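Glutamyl-tRNA(Gln) amidotransferase subunit B, mitochondrial (Saccharomyces cerevisiae, PDB 4N0H) serves as the B subunit of a mitochondrial amidotransferase complex, a GatB/GatE-family protein that assembles with subunit F and a further protein chain. Local coordinates at residues B[18-24]-B[168-174]; B[43-49]-B[160-164]; B[51-55]-B[98-102]; B[71-75]-B[110-114]. All blocks are in the same frame, centred on the assembly; numbering follows the deposited sequence.

Contact 1: B[18-24]-B[168-174]; sequences LEIHTQL and PLIELVT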
loop_
_atom_site.group_PDB
_atom_site.type_symbol
_atom_site.label_atom_id
_atom_site.label_comp_id
_atom_site.label_asym_id
_atom_site.label_seq_id
_atom_site.Cartn_x
_atom_site.Cartn_y
_atom_site.Cartn_z
ATOM N N LEU B 18 23.067 -24.256 4.923
ATOM C CA LEU B 18 22.389 -23.773 6.120
ATOM C C LEU B 18 21.620 -22.484 5.858
ATOM O O LEU B 18 22.049 -21.643 5.066
ATOM C CB LEU B 18 23.395 -23.548 7.253
ATOM C CG LEU B 18 24.177 -24.766 7.742
ATOM C CD1 LEU B 18 25.225 -24.348 8.760
ATOM C CD2 LEU B 18 23.235 -25.798 8.338
ATOM N N GLU B 19 20.482 -22.342 6.531
ATOM C CA GLU B 19 19.742 -21.087 6.543
ATOM C C GLU B 19 19.620 -20.624 7.985
ATOM O O GLU B 19 18.930 -21.251 8.793
ATOM C CB GLU B 19 18.363 -21.267 5.917
ATOM C CG GLU B 19 18.413 -21.685 4.460
ATOM C CD GLU B 19 17.051 -22.057 3.913
ATOM O OE1 GLU B 19 16.043 -21.857 4.627
ATOM O OE2 GLU B 19 16.990 -22.552 2.766
ATOM N N ILE B 20 20.311 -19.537 8.314
ATOM C CA ILE B 20 20.405 -19.086 9.697
ATOM C C ILE B 20 19.715 -17.750 9.942
ATOM O O ILE B 20 20.118 -16.717 9.405
ATOM C CB ILE B 20 21.868 -18.992 10.169
ATOM C CG1 ILE B 20 22.576 -20.336 9.982
ATOM C CG2 ILE B 20 21.922 -18.561 11.625
ATOM C CD1 ILE B 20 24.026 -20.339 10.430
ATOM N N HIS B 21 18.673 -17.780 10.765
ATOM C CA HIS B 21 17.978 -16.567 11.152
ATOM C C HIS B 21 18.553 -16.063 12.460
ATOM O O HIS B 21 18.749 -16.829 13.403
ATOM C CB HIS B 21 16.476 -16.813 11.281
ATOM C CG HIS B 21 15.799 -17.079 9.975
ATOM N ND1 HIS B 21 15.904 -18.281 9.312
ATOM C CD2 HIS B 21 15.012 -16.292 9.205
ATOM C CE1 HIS B 21 15.208 -18.227 8.191
ATOM N NE2 HIS B 21 14.658 -17.029 8.102
ATOM N N THR B 22 18.830 -14.768 12.508
ATOM C CA THR B 22 19.471 -14.174 13.666
ATOM C C THR B 22 18.758 -12.895 14.098
ATOM O O THR B 22 18.625 -11.955 13.317
ATOM C CB THR B 22 20.953 -13.877 13.365
ATOM O OG1 THR B 22 21.716 -15.085 13.484
ATOM C CG2 THR B 22 21.498 -12.860 14.329
ATOM N N GLN B 23 18.292 -12.872 15.342
ATOM C CA GLN B 23 17.669 -11.682 15.903
ATOM C C GLN B 23 18.721 -10.615 16.152
ATOM O O GLN B 23 19.707 -10.863 16.843
ATOM C CB GLN B 23 16.956 -12.002 17.221
ATOM C CG GLN B 23 15.644 -12.745 17.069
ATOM C CD GLN B 23 14.857 -12.824 18.366
ATOM O OE1 GLN B 23 15.433 -12.906 19.454
ATOM N NE2 GLN B 23 13.533 -12.794 18.257
ATOM N N LEU B 24 18.511 -9.432 15.587
ATOM C CA LEU B 24 19.407 -8.306 15.823
ATOM C C LEU B 24 19.113 -7.658 17.170
ATOM O O LEU B 24 17.957 -7.563 17.582
ATOM C CB LEU B 24 19.283 -7.271 14.702
ATOM C CG LEU B 24 19.653 -7.748 13.295
ATOM C CD1 LEU B 24 19.701 -6.575 12.330
ATOM C CD2 LEU B 24 20.980 -8.497 13.304
ATOM N N PRO B 168 13.820 -7.128 14.398
ATOM C CA PRO B 168 14.632 -7.304 13.188
ATOM C C PRO B 168 15.384 -8.632 13.168
ATOM O O PRO B 168 15.937 -9.050 14.185
ATOM C CB PRO B 168 15.645 -6.149 13.254
ATOM C CG PRO B 168 15.231 -5.292 14.410
ATOM C CD PRO B 168 14.414 -6.147 15.321
ATOM N N LEU B 169 15.390 -9.280 12.008
ATOM C CA LEU B 169 16.163 -10.493 11.786
ATOM C C LEU B 169 17.085 -10.285 10.595
ATOM O O LEU B 169 16.780 -9.501 9.693
ATOM C CB LEU B 169 15.241 -11.677 11.470
ATOM C CG LEU B 169 14.146 -12.061 12.467
ATOM C CD1 LEU B 169 13.250 -13.154 11.892
ATOM C CD2 LEU B 169 14.785 -12.526 13.745
ATOM N N ILE B 170 18.214 -10.984 10.594
ATOM C CA ILE B 170 18.974 -11.169 9.367
ATOM C C ILE B 170 19.005 -12.655 9.034
ATOM O O ILE B 170 19.353 -13.482 9.877
ATOM C CB ILE B 170 20.406 -10.627 9.468
ATOM C CG1 ILE B 170 20.394 -9.100 9.509
ATOM C CG2 ILE B 170 21.233 -11.096 8.286
ATOM C CD1 ILE B 170 21.778 -8.480 9.406
ATOM N N GLU B 171 18.610 -12.995 7.814
ATOM C CA GLU B 171 18.711 -14.370 7.359
ATOM C C GLU B 171 19.955 -14.520 6.503
ATOM O O GLU B 171 20.139 -13.794 5.526
ATOM C CB GLU B 171 17.478 -14.791 6.559
ATOM C CG GLU B 171 17.566 -16.219 6.033
ATOM C CD GLU B 171 16.410 -16.598 5.123
ATOM O OE1 GLU B 171 16.524 -17.620 4.412
ATOM O OE2 GLU B 171 15.385 -15.884 5.120
ATOM N N LEU B 172 20.811 -15.463 6.881
ATOM C CA LEU B 172 22.003 -15.770 6.105
ATOM C C LEU B 172 21.843 -17.129 5.441
ATOM O O LEU B 172 21.575 -18.128 6.107
ATOM C CB LEU B 172 23.244 -15.747 7.002
ATOM C CG LEU B 172 24.592 -16.100 6.369
ATOM C CD1 LEU B 172 25.677 -15.192 6.901
ATOM C CD2 LEU B 172 24.949 -17.558 6.623
ATOM N N VAL B 173 21.996 -17.164 4.123
ATOM C CA VAL B 173 21.925 -18.422 3.396
ATOM C C VAL B 173 23.289 -18.770 2.801
ATOM O O VAL B 173 23.859 -17.996 2.024
ATOM C CB VAL B 173 20.872 -18.366 2.277
ATOM C CG1 VAL B 173 20.675 -19.748 1.663
ATOM C CG2 VAL B 173 19.560 -17.832 2.817
ATOM N N THR B 174 23.820 -19.929 3.178
ATOM C CA THR B 174 25.086 -20.390 2.629
ATOM C C THR B 174 24.842 -21.160 1.339
ATOM O O THR B 174 23.724 -21.591 1.064
ATOM C CB THR B 174 25.829 -21.324 3.604
ATOM O OG1 THR B 174 25.216 -22.618 3.588
ATOM C CG2 THR B 174 25.801 -20.768 5.016
HETATM O O HOH W 1 21.730 -14.881 10.329
#
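An antiparallel strand pair near the centre of the chain, in the main mixed sheet of this GatB/GatE-family protein, sets Ile20 opposite Leu172 and Thr22 opposite Ile170 as hydrogen-bonded pairs. Ile20 N bonds to Leu172 O at 2.9 Å, with the answering bond from Leu172 N to Ile20 O. Thr22 and Ile170 exchange two more, the one from Thr22 N to Ile170 O being noticeably bent (142°). Between the pairs, Ile20 O and Ile170 O stand 3.4 Å apart, two acceptors with no proton to share. A water bridges the two by donating to both, and makes a weak bond with Thr22 OG1.

The two faces of the sheet differ in chemistry. On one, Ile20 and Leu172 rest on Tyr191 of helix 181-197, and Leu24 CD1 meets Ile170 CG1 at 3.8 Å. On the other, His21 and Glu171 run side by side as a non-hydrogen-bonded pair. Glu171 CG lies over a face of the His21 ring in a CH-pi contact, 3.9 Å from the centroid and displaced toward the rim. Beyond it the extended chain carries the carboxylate on above the same face, past the NE2 side, with the planes 31° apart and Glu171 OE2 3.3 Å from His21 NE2. Acidic groups gather here: Glu19 OE1 is 4.3 Å from Glu171 OE1, and Glu141 of the next strand is also close.

At the far end a hydroxyl replaces a carbonyl as acceptor. Thr174 N bonds to Leu18 O in the usual way, while Leu18 N points almost straight (176°) at Thr174 OG1, 3.0 Å away.

Contact 2: B[43-49]-B[160-164]; sequences DAPNHHT and VDLNR
Asn163 OD1 is gripped by two successive backbone amides, His48 N at 2.8 Å and His47 N at 2.9 Å. The two donors use the oxygen differently: His47 N arrives in the carbonyl plane on a lone pair, whereas His48 N comes from above that plane. The other end of the same amide gives ND2 to Ala44 O at 2.9 Å, so a single asparagine side chain ties together both limbs of the 43-49 bend. It reaches them with CG beside its own backbone N (chi1 -82°).

Asp161 does comparable work with one oxygen. OD2 accepts Asn46 N at 2.8 Å and, from the opposite face of the carboxylate, Asn163 N at 3.0 Å. The second bond closes an Asx turn.

Asn46 reciprocates. Its amide slides past the Asp161 carboxylate in the opposite direction, the planes 77° apart. Leu162 N meets Asn46 OD1 at 2.7 Å, from above the amide carbonyl plane and not on a lone pair. Asn46 ND2 bonds to Val160 O in plane, on a lone pair, at 3.3 Å, and also to Ala147 O of subunit F.

The 43-49 loop, which lies between strand 14-23 and helix 65-78, is thereby fastened to the end of strand 157-161. That strand pairs with 146-149, and through Val160 its sheet continues into a strand of subunit F.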
loop_
_atom_site.group_PDB
_atom_site.type_symbol
_atom_site.label_atom_id
_atom_site.label_comp_id
_atom_site.label_asym_id
_atom_site.label_seq_id
_atom_site.Cartn_x
_atom_site.Cartn_y
_atom_site.Cartn_z
ATOM N N ASP B 43 8.775 -10.455 30.243
ATOM C CA ASP B 43 7.920 -9.330 29.862
ATOM C C ASP B 43 6.436 -9.671 29.864
ATOM O O ASP B 43 6.045 -10.776 29.485
ATOM C CB ASP B 43 8.273 -8.837 28.458
ATOM C CG ASP B 43 9.620 -8.152 28.395
ATOM O OD1 ASP B 43 10.181 -7.804 29.456
ATOM O OD2 ASP B 43 10.112 -7.955 27.264
ATOM N N ALA B 44 5.611 -8.710 30.269
ATOM C CA ALA B 44 4.169 -8.844 30.122
ATOM C C ALA B 44 3.856 -8.847 28.631
ATOM O O ALA B 44 4.466 -8.100 27.870
ATOM C CB ALA B 44 3.444 -7.699 30.820
ATOM N N PRO B 45 2.912 -9.700 28.205
ATOM C CA PRO B 45 2.608 -9.829 26.775
ATOM C C PRO B 45 2.017 -8.544 26.208
ATOM O O PRO B 45 1.307 -7.836 26.924
ATOM C CB PRO B 45 1.554 -10.944 26.736
ATOM C CG PRO B 45 1.630 -11.618 28.077
ATOM C CD PRO B 45 2.070 -10.572 29.039
ATOM N N ASN B 46 2.317 -8.256 24.943
ATOM C CA ASN B 46 1.730 -7.127 24.232
ATOM C C ASN B 46 1.908 -5.809 24.965
ATOM O O ASN B 46 0.957 -5.050 25.167
ATOM C CB ASN B 46 0.264 -7.412 23.924
ATOM C CG ASN B 46 0.093 -8.649 23.058
ATOM O OD1 ASN B 46 0.679 -8.741 21.983
ATOM N ND2 ASN B 46 -0.673 -9.626 23.544
ATOM N N HIS B 47 3.147 -5.564 25.365
ATOM C CA HIS B 47 3.516 -4.396 26.148
ATOM C C HIS B 47 4.472 -3.542 25.315
ATOM O O HIS B 47 4.371 -2.314 25.282
ATOM C CB HIS B 47 4.177 -4.867 27.442
ATOM C CG HIS B 47 4.728 -3.768 28.295
ATOM N ND1 HIS B 47 3.927 -2.918 29.028
ATOM C CD2 HIS B 47 6.005 -3.402 28.559
ATOM C CE1 HIS B 47 4.687 -2.068 29.696
ATOM N NE2 HIS B 47 5.953 -2.338 29.427
ATOM N N HIS B 48 5.383 -4.211 24.620
ATOM C CA HIS B 48 6.311 -3.543 23.713
ATOM C C HIS B 48 5.746 -3.519 22.296
ATOM O O HIS B 48 6.371 -4.032 21.360
ATOM C CB HIS B 48 7.663 -4.263 23.717
ATOM C CG HIS B 48 8.307 -4.336 25.065
ATOM N ND1 HIS B 48 8.667 -3.212 25.779
ATOM C CD2 HIS B 48 8.660 -5.397 25.830
ATOM C CE1 HIS B 48 9.218 -3.578 26.924
ATOM N NE2 HIS B 48 9.225 -4.900 26.978
ATOM N N THR B 49 4.572 -2.913 22.137
ATOM C CA THR B 49 3.872 -2.930 20.859
ATOM C C THR B 49 3.268 -1.578 20.482
ATOM O O THR B 49 2.393 -1.054 21.173
ATOM C CB THR B 49 2.734 -3.973 20.869
ATOM O OG1 THR B 49 1.891 -3.741 22.000
ATOM C CG2 THR B 49 3.288 -5.390 20.944
ATOM N N VAL B 160 -1.475 -15.408 21.893
ATOM C CA VAL B 160 -0.553 -14.697 21.021
ATOM C C VAL B 160 0.026 -13.457 21.689
ATOM O O VAL B 160 -0.709 -12.592 22.163
ATOM C CB VAL B 160 -1.235 -14.294 19.690
ATOM C CG1 VAL B 160 -0.278 -13.484 18.826
ATOM C CG2 VAL B 160 -1.723 -15.534 18.951
ATOM N N ASP B 161 1.352 -13.386 21.711
ATOM C CA ASP B 161 2.074 -12.235 22.233
ATOM C C ASP B 161 2.845 -11.594 21.081
ATOM O O ASP B 161 3.685 -12.238 20.454
ATOM C CB ASP B 161 3.033 -12.688 23.337
ATOM C CG ASP B 161 3.850 -11.545 23.930
ATOM O OD1 ASP B 161 4.741 -11.839 24.755
ATOM O OD2 ASP B 161 3.615 -10.366 23.588
ATOM N N LEU B 162 2.554 -10.326 20.805
ATOM C CA LEU B 162 3.161 -9.639 19.666
ATOM C C LEU B 162 4.386 -8.797 20.045
ATOM O O LEU B 162 4.853 -7.987 19.244
ATOM C CB LEU B 162 2.115 -8.791 18.924
ATOM C CG LEU B 162 0.964 -9.591 18.294
ATOM C CD1 LEU B 162 -0.079 -8.677 17.633
ATOM C CD2 LEU B 162 1.495 -10.620 17.292
ATOM N N ASN B 163 4.908 -8.992 21.259
ATOM C CA ASN B 163 6.134 -8.309 21.670
ATOM C C ASN B 163 7.269 -8.587 20.684
ATOM O O ASN B 163 8.079 -7.710 20.392
ATOM C CB ASN B 163 6.581 -8.731 23.084
ATOM C CG ASN B 163 5.852 -7.980 24.197
ATOM O OD1 ASN B 163 5.210 -6.956 23.968
ATOM N ND2 ASN B 163 5.964 -8.488 25.414
ATOM N N ARG B 164 7.324 -9.815 20.172
ATOM C CA ARG B 164 8.413 -10.217 19.288
ATOM C C ARG B 164 8.115 -9.899 17.820
ATOM O O ARG B 164 9.002 -9.953 16.975
ATOM C CB ARG B 164 8.720 -11.707 19.457
ATOM C CG ARG B 164 10.037 -12.147 18.834
ATOM C CD ARG B 164 10.184 -13.661 18.846
ATOM N NE ARG B 164 9.315 -14.303 17.862
ATOM C CZ ARG B 164 9.154 -15.619 17.761
ATOM N NH1 ARG B 164 8.349 -16.124 16.835
ATOM N NH2 ARG B 164 9.801 -16.433 18.589
#

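Contact 3: B[51-55]-B[98-102]; sequences YYDIA and QPQGY
Gln100 NE2 meets three things across this contact: the carbonyl of Tyr52, the ring of Tyr52 and the methyl of Ala55. Its bond to Tyr52 O is weak, 3.0 Å long and only 129° at the hydrogen. The same nitrogen lies 3.6 Å above one face of the Tyr52 ring, displaced toward the rim, with the amide plane inclined 36° to it. Ala55 CB lies 3.5 Å from Gln100 NE2. This methyl also rests on Pro99, 3.6 Å from Pro99 O, while Pro99 CG presses on the backbone at Asp53 O, 3.4 Å away. Gln100 reaches Tyr52 because its chain bends at chi2 (81°), crossing the tyrosine at about a right angle.

Behind these contacts stand two type I beta turns, Tyr52 to Ala55 and Gln98 to Gly101, set against each other where two loops of this GatB/GatE-family protein meet. The first turn is closed by Ala55 N bonding to Tyr52 O at 2.8 Å, so the carbonyl that receives Gln100 is already fixed in direction. Gly101 ends the second turn, its N bonded to Gln98 O, with the positive phi that favours glycine, and leads into strand 102-120.

Further out, Gln100 CB sits over the centre of one face of the Tyr102 ring. The Asp53 side chain starts away from 98-102 and is bound by Lys29 in a salt bridge and by Ser34 and Asn166 in hydrogen bonds. Basic side chains of another protein chain pack on Pro99 and Gln100, and a basic side chain of that chain hydrogen-bonds to Ile54 O.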
loop_
_atom_site.group_PDB
_atom_site.type_symbol
_atom_site.label_atom_id
_atom_site.label_comp_id
_atom_site.label_asym_id
_atom_site.label_seq_id
_atom_site.Cartn_x
_atom_site.Cartn_y
_atom_site.Cartn_z
ATOM N N TYR B 51 1.228 1.065 17.678
ATOM C CA TYR B 51 0.054 0.965 16.826
ATOM C C TYR B 51 0.383 0.122 15.598
ATOM O O TYR B 51 -0.422 -0.709 15.170
ATOM C CB TYR B 51 -0.432 2.353 16.391
ATOM C CG TYR B 51 -0.838 3.273 17.527
ATOM C CD1 TYR B 51 -1.440 2.775 18.682
ATOM C CD2 TYR B 51 -0.620 4.640 17.441
ATOM C CE1 TYR B 51 -1.814 3.624 19.718
ATOM C CE2 TYR B 51 -0.982 5.492 18.463
ATOM C CZ TYR B 51 -1.578 4.985 19.598
ATOM O OH TYR B 51 -1.933 5.854 20.603
ATOM N N TYR B 52 1.571 0.331 15.037
ATOM C CA TYR B 52 1.994 -0.430 13.861
ATOM C C TYR B 52 2.173 -1.918 14.157
ATOM O O TYR B 52 1.801 -2.759 13.341
ATOM C CB TYR B 52 3.291 0.128 13.262
ATOM C CG TYR B 52 3.868 -0.766 12.185
ATOM C CD1 TYR B 52 3.389 -0.715 10.882
ATOM C CD2 TYR B 52 4.878 -1.674 12.480
ATOM C CE1 TYR B 52 3.904 -1.547 9.897
ATOM C CE2 TYR B 52 5.395 -2.510 11.509
ATOM C CZ TYR B 52 4.912 -2.437 10.221
ATOM O OH TYR B 52 5.439 -3.268 9.260
ATOM N N ASP B 53 2.754 -2.240 15.310
ATOM C CA ASP B 53 2.996 -3.639 15.675
ATOM C C ASP B 53 1.684 -4.430 15.747
ATOM O O ASP B 53 1.652 -5.628 15.474
ATOM C CB ASP B 53 3.736 -3.743 17.013
ATOM C CG ASP B 53 5.160 -3.219 16.946
ATOM O OD1 ASP B 53 5.719 -3.110 15.833
ATOM O OD2 ASP B 53 5.723 -2.912 18.018
ATOM N N ILE B 54 0.605 -3.748 16.117
ATOM C CA ILE B 54 -0.705 -4.383 16.230
ATOM C C ILE B 54 -1.446 -4.293 14.885
ATOM O O ILE B 54 -2.586 -4.758 14.743
ATOM C CB ILE B 54 -1.514 -3.764 17.402
ATOM C CG1 ILE B 54 -0.646 -3.703 18.661
ATOM C CG2 ILE B 54 -2.787 -4.557 17.705
ATOM C CD1 ILE B 54 -0.190 -5.064 19.144
ATOM N N ALA B 55 -0.773 -3.706 13.897
ATOM C CA ALA B 55 -1.321 -3.536 12.547
ATOM C C ALA B 55 -2.664 -2.801 12.531
ATOM O O ALA B 55 -3.570 -3.158 11.781
ATOM C CB ALA B 55 -1.427 -4.881 11.826
ATOM N N GLN B 98 1.019 -13.275 12.998
ATOM C CA GLN B 98 1.374 -12.399 11.877
ATOM C C GLN B 98 0.280 -11.355 11.621
ATOM O O GLN B 98 -0.554 -11.514 10.725
ATOM C CB GLN B 98 1.627 -13.219 10.611
ATOM C CG GLN B 98 1.980 -12.375 9.397
ATOM C CD GLN B 98 2.976 -13.046 8.491
ATOM O OE1 GLN B 98 2.624 -13.534 7.415
ATOM N NE2 GLN B 98 4.234 -13.074 8.918
ATOM N N PRO B 99 0.283 -10.275 12.414
ATOM C CA PRO B 99 -0.836 -9.318 12.455
ATOM C C PRO B 99 -1.156 -8.601 11.132
ATOM O O PRO B 99 -2.321 -8.272 10.900
ATOM C CB PRO B 99 -0.406 -8.318 13.538
ATOM C CG PRO B 99 1.080 -8.475 13.652
ATOM C CD PRO B 99 1.376 -9.904 13.330
ATOM N N GLN B 100 -0.158 -8.348 10.289
ATOM C CA GLN B 100 -0.416 -7.701 9.002
ATOM C C GLN B 100 -1.040 -8.649 7.967
ATOM O O GLN B 100 -1.701 -8.206 7.026
ATOM C CB GLN B 100 0.861 -7.070 8.431
ATOM C CG GLN B 100 1.126 -5.642 8.898
ATOM C CD GLN B 100 1.776 -5.573 10.267
ATOM O OE1 GLN B 100 2.211 -6.592 10.811
ATOM N NE2 GLN B 100 1.848 -4.367 10.834
ATOM N N GLY B 101 -0.834 -9.951 8.142
ATOM C CA GLY B 101 -1.293 -10.918 7.159
ATOM C C GLY B 101 -0.205 -11.136 6.127
ATOM O O GLY B 101 -0.394 -11.815 5.115
ATOM N N TYR B 102 0.948 -10.531 6.387
ATOM C CA TYR B 102 2.138 -10.767 5.588
ATOM C C TYR B 102 3.384 -10.416 6.389
ATOM O O TYR B 102 3.314 -9.691 7.385
ATOM C CB TYR B 102 2.102 -9.980 4.270
ATOM C CG TYR B 102 1.960 -8.474 4.409
ATOM C CD1 TYR B 102 3.064 -7.668 4.675
ATOM C CD2 TYR B 102 0.726 -7.856 4.242
ATOM C CE1 TYR B 102 2.941 -6.285 4.792
ATOM C CE2 TYR B 102 0.588 -6.475 4.352
ATOM C CZ TYR B 102 1.698 -5.697 4.621
ATOM O OH TYR B 102 1.559 -4.335 4.733
#

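Contact 4: B[71-75]-B[110-114]; sequences AMKLS and PFARG
Phe111 leaves a classic beta bulge in strand 102-120 and lays its ring against Ala71, Met72 and Ser75 of helix 65-78. The bulge arises because Phe111 and Ala112 both face Leu138 of the adjoining strand 130-142, and it turns the side chains of both residues toward the same helix.

Phe111 CB points at the helix, and with CG anti to the backbone N (chi1 -174°) the ring is carried outward from the strand. CG and then CD1 come up to Ala71 CB, CD1 the nearer at 3.8 Å. CD1 and CE1 flank the serine: CE1 comes within 3.5 Å of Ser75 OG, which lies near the ring plane, and within 3.6 Å of Ala71 O. At the tip, CZ meets Met72 CG at 4.0 Å, another in-plane neighbour, the two side chains crossing at about a right angle. Over one face lies Ala71 CB, 3.8 Å from the ring centroid and 15° off the normal, a CH-pi interaction. Leu296 also touches the Phe111 side chain, and Met72 continues onto Val300, Ile301 and Val304 of helix 298-306, so Phe111 joins a wider apolar layer.

Ala112 completes the contact more simply, its CB resting 3.5 Å from Ser75 OG. No hydrogen bond links strand to helix here. The serine hydroxyl is nevertheless satisfied within its own helix, where it lies beside the backbone N and reaches back one turn: Ala71 O accepts Ser75 OG at 2.8 Å and Ser75 N at 3.0 Å, from opposite faces of its carbonyl plane.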
loop_
_atom_site.group_PDB
_atom_site.type_symbol
_atom_site.label_atom_id
_atom_site.label_comp_id
_atom_site.label_asym_id
_atom_site.label_seq_id
_atom_site.Cartn_x
_atom_site.Cartn_y
_atom_site.Cartn_z
ATOM N N ALA B 71 23.489 -4.736 9.318
ATOM C CA ALA B 71 23.637 -5.552 8.116
ATOM C C ALA B 71 24.907 -5.191 7.328
ATOM O O ALA B 71 25.527 -6.052 6.699
ATOM C CB ALA B 71 22.409 -5.444 7.238
ATOM N N MET B 72 25.281 -3.915 7.355
ATOM C CA MET B 72 26.533 -3.478 6.737
ATOM C C MET B 72 27.745 -4.147 7.386
ATOM O O MET B 72 28.619 -4.672 6.697
ATOM C CB MET B 72 26.675 -1.958 6.823
ATOM C CG MET B 72 26.248 -1.231 5.561
ATOM S SD MET B 72 27.262 -1.750 4.162
ATOM C CE MET B 72 26.697 -0.612 2.913
ATOM N N LYS B 73 27.785 -4.129 8.714
ATOM C CA LYS B 73 28.909 -4.703 9.449
ATOM C C LYS B 73 29.066 -6.190 9.145
ATOM O O LYS B 73 30.184 -6.682 8.955
ATOM C CB LYS B 73 28.761 -4.463 10.954
ATOM C CG LYS B 73 28.688 -2.991 11.332
ATOM C CD LYS B 73 28.554 -2.788 12.835
ATOM C CE LYS B 73 29.860 -3.071 13.549
ATOM N NZ LYS B 73 29.742 -2.893 15.026
ATOM N N LEU B 74 27.943 -6.899 9.069
ATOM C CA LEU B 74 27.980 -8.322 8.754
ATOM C C LEU B 74 28.458 -8.574 7.322
ATOM O O LEU B 74 29.273 -9.461 7.090
ATOM C CB LEU B 74 26.613 -8.970 8.976
ATOM C CG LEU B 74 26.580 -10.464 8.668
ATOM C CD1 LEU B 74 27.585 -11.224 9.545
ATOM C CD2 LEU B 74 25.177 -11.014 8.842
ATOM N N SER B 75 27.948 -7.797 6.368
ATOM C CA SER B 75 28.337 -7.945 4.965
ATOM C C SER B 75 29.838 -7.733 4.799
ATOM O O SER B 75 30.504 -8.479 4.086
ATOM C CB SER B 75 27.584 -6.949 4.080
ATOM O OG SER B 75 26.182 -7.082 4.228
ATOM N N PRO B 110 17.890 -8.977 -2.122
ATOM C CA PRO B 110 18.500 -9.096 -0.795
ATOM C C PRO B 110 19.521 -7.992 -0.534
ATOM O O PRO B 110 20.026 -7.377 -1.479
ATOM C CB PRO B 110 19.180 -10.472 -0.844
ATOM C CG PRO B 110 19.427 -10.720 -2.298
ATOM C CD PRO B 110 18.265 -10.089 -3.011
ATOM N N PHE B 111 19.804 -7.741 0.742
ATOM C CA PHE B 111 20.741 -6.697 1.143
ATOM C C PHE B 111 22.142 -6.905 0.560
ATOM O O PHE B 111 22.780 -5.953 0.119
ATOM C CB PHE B 111 20.825 -6.596 2.673
ATOM C CG PHE B 111 21.663 -5.438 3.158
ATOM C CD1 PHE B 111 23.004 -5.615 3.475
ATOM C CD2 PHE B 111 21.113 -4.171 3.281
ATOM C CE1 PHE B 111 23.776 -4.549 3.915
ATOM C CE2 PHE B 111 21.879 -3.100 3.723
ATOM C CZ PHE B 111 23.212 -3.288 4.035
ATOM N N ALA B 112 22.615 -8.148 0.575
ATOM C CA ALA B 112 23.947 -8.474 0.070
ATOM C C ALA B 112 23.992 -9.867 -0.536
ATOM O O ALA B 112 23.152 -10.718 -0.241
ATOM C CB ALA B 112 24.989 -8.351 1.182
ATOM N N ARG B 113 24.982 -10.092 -1.388
ATOM C CA ARG B 113 25.191 -11.402 -1.985
ATOM C C ARG B 113 26.671 -11.761 -1.950
ATOM O O ARG B 113 27.536 -10.884 -1.844
ATOM C CB ARG B 113 24.666 -11.431 -3.421
ATOM C CG ARG B 113 23.144 -11.465 -3.525
ATOM C CD ARG B 113 22.678 -11.349 -4.972
ATOM N NE ARG B 113 22.627 -9.962 -5.430
ATOM C CZ ARG B 113 22.640 -9.594 -6.710
ATOM N NH1 ARG B 113 22.717 -10.509 -7.667
ATOM N NH2 ARG B 113 22.585 -8.309 -7.034
ATOM N N GLY B 114 26.961 -13.054 -2.033
ATOM C CA GLY B 114 28.333 -13.522 -2.001
ATOM C C GLY B 114 28.913 -13.445 -0.604
ATOM O O GLY B 114 28.184 -13.298 0.378
#

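In the fold
Contacts 1 and 4 belong to the core and share a sheet: contact 1 pairs two of its strands, contact 4 lays a helix on it, and Ile170 packs on Ala71 and Leu74 to join them. Their chemistry runs from regular backbone bonding to mainly apolar and aromatic packing. The centres of contacts 2 and 3 lie 22 and 21 Å from the chain's centre. Contact 2, partly buried, fastens a loop to a strand end through side-chain amides and a carboxylate; contact 3, buried, sets two loops together by a weak amide bond and apolar contacts between beta turns. They adjoin through Leu162 and Thr49 against Ile54, and both face other chains, unlike contacts 1 and 4.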